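Local coordinates for uncharacterized protein (Enterococcus faecalis, PDB 3D3Y) that is of unknown function but probably belongs to the M16 peptidase family, with a region resembling the inactive domain of those metallopeptidases, at residues 375-378 against 379-382; 33-37 against 38-42. One frame throughout, in Å; residues are numbered along the deposited sequence.

Contact 1. Residues 375-378 against 379-382; sequences EYLN and ELMP
Tyr376 and Leu380 meet one helical turn apart at the C-terminal end of helix 368-380, where Leu380 CD1 packs against CE2 of the phenol ring of Tyr376 at 3.6 Å, the isobutyl group running slantwise past the ring. Tyr376 has CG anti to its own N (chi1 -164°), which turns the ring toward Leu380, although the CB of Tyr376 leads away from it. Leu377 CD2, farther off, lies 4.3 Å from the same methyl, Leu380 CD1. Beneath these contacts run the last regular backbone bonds, Glu379 N to Glu375 O (2.9 Å), Leu380 N to Tyr376 O (3.0 Å) and Met381 N to Leu377 O (2.8 Å). Glu379 CB also touches the Tyr376 carbonyl oxygen, at 3.2 Å. Met381, present as selenomethionine, is the first residue to leave helical geometry, and Pro382 follows with no N-H to offer the carbonyl of Asn378. That oxygen instead receives a CA-H...O contact from Pro382 CA at 3.2 Å.

The second shell sets the buried face against the six-stranded sheet. Tyr376 OH is hydrogen-bonded to Asn32 ND2, while its ring forms a cation-pi contact with Arg30 and an edge-to-face one with Trp87. The carboxylate of Glu375 is bound by Trp371 NE1. Beyond the helix end, Met381 O accepts a bond from Thr384 OG1, and the selenomethionine side chain rests on Phe234 and Phe311. With its ring packed on Arg30 and Trp87 and its hydroxyl bonded to Asn32, the tyrosine is probably fixed in rotation as well as in place, whereas the backbone ladder stops at Met381 N: Asn378 O has a weak C-H donor where a further helical turn would have supplied an N-H.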
loop_
_atom_site.group_PDB
_atom_site.type_symbol
_atom_site.label_atom_id
_atom_site.label_comp_id
_atom_site.label_asym_id
_atom_site.label_seq_id
_atom_site.Cartn_x
_atom_site.Cartn_y
_atom_site.Cartn_z
ATOM N N GLU A 375 -2.900 13.959 1.777
ATOM C CA GLU A 375 -2.478 14.740 2.949
ATOM C C GLU A 375 -1.327 14.058 3.688
ATOM O O GLU A 375 -0.372 14.710 4.111
ATOM C CB GLU A 375 -3.646 14.979 3.916
ATOM C CG GLU A 375 -4.727 15.924 3.394
ATOM C CD GLU A 375 -4.305 17.393 3.394
ATOM O OE1 GLU A 375 -3.228 17.730 3.943
ATOM O OE2 GLU A 375 -5.066 18.222 2.842
ATOM N N TYR A 376 -1.414 12.736 3.829
ATOM C CA TYR A 376 -0.353 12.009 4.490
ATOM C C TYR A 376 0.968 12.108 3.729
ATOM O O TYR A 376 2.000 12.457 4.318
ATOM C CB TYR A 376 -0.762 10.561 4.752
ATOM C CG TYR A 376 0.132 9.885 5.762
ATOM C CD1 TYR A 376 -0.005 10.137 7.112
ATOM C CD2 TYR A 376 1.126 8.994 5.356
ATOM C CE1 TYR A 376 0.824 9.529 8.055
ATOM C CE2 TYR A 376 1.963 8.377 6.285
ATOM C CZ TYR A 376 1.795 8.635 7.635
ATOM O OH TYR A 376 2.602 8.000 8.555
ATOM N N LEU A 377 0.946 11.842 2.423
ATOM C CA LEU A 377 2.169 11.950 1.627
ATOM C C LEU A 377 2.749 13.326 1.721
ATOM O O LEU A 377 3.951 13.478 1.899
ATOM C CB LEU A 377 1.962 11.593 0.145
ATOM C CG LEU A 377 1.589 10.140 -0.141
ATOM C CD1 LEU A 377 1.550 9.909 -1.651
ATOM C CD2 LEU A 377 2.556 9.161 0.560
ATOM N N ASN A 378 1.883 14.325 1.578
ATOM C CA ASN A 378 2.228 15.730 1.723
ATOM C C ASN A 378 2.934 16.063 3.029
ATOM O O ASN A 378 3.858 16.877 3.058
ATOM C CB ASN A 378 0.938 16.509 1.713
ATOM C CG ASN A 378 0.978 17.617 0.774
ATOM O OD1 ASN A 378 1.538 18.662 1.089
ATOM N ND2 ASN A 378 0.402 17.417 -0.427
ATOM N N GLU A 379 2.451 15.451 4.101
ATOM C CA GLU A 379 3.017 15.599 5.429
ATOM C C GLU A 379 4.423 15.015 5.463
ATOM O O GLU A 379 5.335 15.634 5.975
ATOM C CB GLU A 379 2.124 14.895 6.459
ATOM C CG GLU A 379 2.717 14.776 7.862
ATOM C CD GLU A 379 2.947 16.126 8.521
ATOM O OE1 GLU A 379 2.315 17.126 8.099
ATOM O OE2 GLU A 379 3.766 16.177 9.476
ATOM N N LEU A 380 4.591 13.830 4.891
ATOM C CA LEU A 380 5.910 13.213 4.778
ATOM C C LEU A 380 6.875 14.031 3.923
ATOM O O LEU A 380 7.993 14.347 4.340
ATOM C CB LEU A 380 5.784 11.795 4.218
ATOM C CG LEU A 380 4.893 10.855 5.027
ATOM C CD1 LEU A 380 4.640 9.578 4.267
ATOM C CD2 LEU A 380 5.486 10.542 6.388
HETATM N N MSE A 381 6.432 14.408 2.732
HETATM C CA MSE A 381 7.317 15.050 1.785
HETATM C C MSE A 381 6.762 16.352 1.306
HETATM O O MSE A 381 6.180 16.425 0.213
HETATM C CB MSE A 381 7.568 14.122 0.620
HETATM C CG MSE A 381 8.116 12.805 1.057
HETATM SE SE MSE A 381 8.324 11.753 -0.509
HETATM C CE MSE A 381 6.705 10.752 -0.556
ATOM N N PRO A 382 6.983 17.403 2.109
ATOM C CA PRO A 382 6.319 18.697 2.000
ATOM C C PRO A 382 6.551 19.420 0.693
ATOM O O PRO A 382 5.773 20.295 0.331
ATOM C CB PRO A 382 6.932 19.512 3.154
ATOM C CG PRO A 382 7.477 18.506 4.090
ATOM C CD PRO A 382 7.955 17.392 3.215
#

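Contact 2. Residues 33-37 against 38-42; sequences TRLNH and ETITK
The Asn36 carbonyl oxygen accepts Thr39 N at 2.9 Å and, weakly, Ile40 N at 3.1 Å, so that the chain leaving strand 24-34 bends through a beta turn straight into helix 40-52. An Asx turn overlaps it: Asn36 OD1 takes Glu38 N at 2.9 Å, with the donor standing 51° out of the amide carbonyl plane. One asparagine thereby receives three successive N-H groups, of Glu38, Thr39 and, weakly, Ile40, in the turn leading into the helix. Next to it, CG of Glu38 lies over a face of the His37 imidazole, 3.8 Å from the ring centroid, in a CH-pi contact; the two side chains run side by side, with carboxylate and ring planes 81° apart. On the inner side Leu35 CD1 packs on Ile40 CD1 at 3.6 Å, both residues touching His86 of strand 85-95.

Asp168 ties the turn to the strand end, one oxygen bonded to His37 N and the other in a salt bridge with Arg34. Lys42 NZ reaches back to Glu38 O and also pairs with Glu183. Thr39 is the N-cap residue, yet its hydroxyl makes no capping bond. With chi1 at 66°, OG1 of Thr39 faces the strand end instead and meets two waters. One, 2.7 Å from Thr39 OG1, is also hydrogen-bonded to Thr33 OG1; the other, 2.9 Å from Thr39 OG1, donates to Arg34 O.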
loop_
_atom_site.group_PDB
_atom_site.type_symbol
_atom_site.label_atom_id
_atom_site.label_comp_id
_atom_site.label_asym_id
_atom_site.label_seq_id
_atom_site.Cartn_x
_atom_site.Cartn_y
_atom_site.Cartn_z
ATOM N N THR A 33 6.337 2.876 11.185
ATOM C CA THR A 33 7.599 2.250 11.615
ATOM C C THR A 33 8.430 1.862 10.390
ATOM O O THR A 33 7.900 1.777 9.280
ATOM C CB THR A 33 7.347 1.003 12.511
ATOM O OG1 THR A 33 8.542 0.695 13.245
ATOM C CG2 THR A 33 6.929 -0.220 11.660
ATOM N N ARG A 34 9.723 1.634 10.583
ATOM C CA ARG A 34 10.559 1.053 9.514
ATOM C C ARG A 34 10.041 -0.338 9.102
ATOM O O ARG A 34 9.676 -1.152 9.956
ATOM C CB ARG A 34 12.033 0.979 9.973
ATOM C CG ARG A 34 13.036 0.517 8.904
ATOM C CD ARG A 34 14.477 0.336 9.492
ATOM N NE ARG A 34 14.545 -0.902 10.280
ATOM C CZ ARG A 34 14.612 -2.131 9.754
ATOM N NH1 ARG A 34 14.651 -2.304 8.438
ATOM N NH2 ARG A 34 14.653 -3.199 10.545
ATOM N N LEU A 35 10.000 -0.613 7.802
ATOM C CA LEU A 35 9.615 -1.957 7.332
ATOM C C LEU A 35 10.628 -2.937 7.902
ATOM O O LEU A 35 11.824 -2.699 7.804
ATOM C CB LEU A 35 9.621 -2.014 5.819
ATOM C CG LEU A 35 9.118 -3.303 5.201
ATOM C CD1 LEU A 35 7.606 -3.337 5.293
ATOM C CD2 LEU A 35 9.597 -3.382 3.764
ATOM N N ASN A 36 10.161 -4.023 8.505
ATOM C CA ASN A 36 11.048 -4.861 9.354
ATOM C C ASN A 36 10.492 -6.280 9.397
ATOM O O ASN A 36 9.428 -6.523 9.946
ATOM C CB ASN A 36 11.115 -4.255 10.764
ATOM C CG ASN A 36 12.050 -5.009 11.716
ATOM O OD1 ASN A 36 12.521 -6.096 11.425
ATOM N ND2 ASN A 36 12.311 -4.410 12.871
ATOM N N HIS A 37 11.214 -7.230 8.818
ATOM C CA HIS A 37 10.733 -8.611 8.831
ATOM C C HIS A 37 10.366 -9.093 10.244
ATOM O O HIS A 37 9.532 -9.971 10.377
ATOM C CB HIS A 37 11.748 -9.566 8.175
ATOM C CG HIS A 37 12.947 -9.858 9.022
ATOM N ND1 HIS A 37 14.079 -9.070 9.011
ATOM C CD2 HIS A 37 13.200 -10.865 9.889
ATOM C CE1 HIS A 37 14.974 -9.571 9.847
ATOM N NE2 HIS A 37 14.464 -10.660 10.393
ATOM N N GLU A 38 11.000 -8.547 11.279
ATOM C CA GLU A 38 10.701 -8.979 12.660
ATOM C C GLU A 38 9.301 -8.567 13.151
ATOM O O GLU A 38 8.801 -9.156 14.100
ATOM C CB GLU A 38 11.800 -8.535 13.652
ATOM C CG GLU A 38 13.191 -9.125 13.300
ATOM C CD GLU A 38 14.355 -8.605 14.166
ATOM O OE1 GLU A 38 14.145 -7.732 15.065
ATOM O OE2 GLU A 38 15.508 -9.073 13.932
ATOM N N THR A 39 8.692 -7.544 12.529
ATOM C CA THR A 39 7.414 -7.006 13.019
ATOM C C THR A 39 6.285 -6.921 11.984
ATOM O O THR A 39 5.185 -6.556 12.335
ATOM C CB THR A 39 7.546 -5.600 13.620
ATOM O OG1 THR A 39 7.905 -4.672 12.587
ATOM C CG2 THR A 39 8.597 -5.577 14.795
ATOM N N ILE A 40 6.542 -7.252 10.723
ATOM C CA ILE A 40 5.483 -7.136 9.688
ATOM C C ILE A 40 4.275 -8.016 9.991
ATOM O O ILE A 40 3.134 -7.557 9.965
ATOM C CB ILE A 40 6.036 -7.433 8.274
ATOM C CG1 ILE A 40 6.921 -6.271 7.801
ATOM C CG2 ILE A 40 4.907 -7.654 7.235
ATOM C CD1 ILE A 40 7.888 -6.649 6.620
ATOM N N THR A 41 4.525 -9.294 10.238
ATOM C CA THR A 41 3.454 -10.231 10.525
ATOM C C THR A 41 2.805 -9.915 11.878
ATOM O O THR A 41 1.582 -10.062 12.044
ATOM C CB THR A 41 3.980 -11.714 10.546
ATOM O OG1 THR A 41 4.520 -12.046 9.267
ATOM C CG2 THR A 41 2.825 -12.682 10.883
ATOM N N LYS A 42 3.613 -9.466 12.834
ATOM C CA LYS A 42 3.084 -9.039 14.139
ATOM C C LYS A 42 2.108 -7.875 13.961
ATOM O O LYS A 42 0.998 -7.901 14.499
ATOM C CB LYS A 42 4.230 -8.623 15.067
ATOM C CG LYS A 42 4.988 -9.822 15.670
ATOM C CD LYS A 42 6.145 -9.338 16.496
ATOM C CE LYS A 42 6.915 -10.516 17.128
ATOM N NZ LYS A 42 7.785 -11.063 16.049
HETATM O O HOH W 1 8.825 -2.386 13.767
HETATM O O HOH W 2 7.630 -3.469 9.998
HETATM O O HOH W 3 7.244 -11.076 9.106
#

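In the fold
Both contacts are local and mark opposite events: contact 1 is where helix 368-380 stops, contact 2 where helix 40-52 starts. Their centres lie about 22 Å apart and they do not touch, yet both adjoin strand 24-34, contact 1 packing through its aromatic residue on side chains of that strand and contact 2 continuing directly from its end. Each is partly buried. In contact 1 the buried residues are a tyrosine and a glutamate whose polar ends are hydrogen-bonded, the leucines are partly exposed, and ordinary helical backbone bonds predominate; in contact 2 a small aliphatic pair lies inside, while an asparagine side chain and waters serve the more exposed turn.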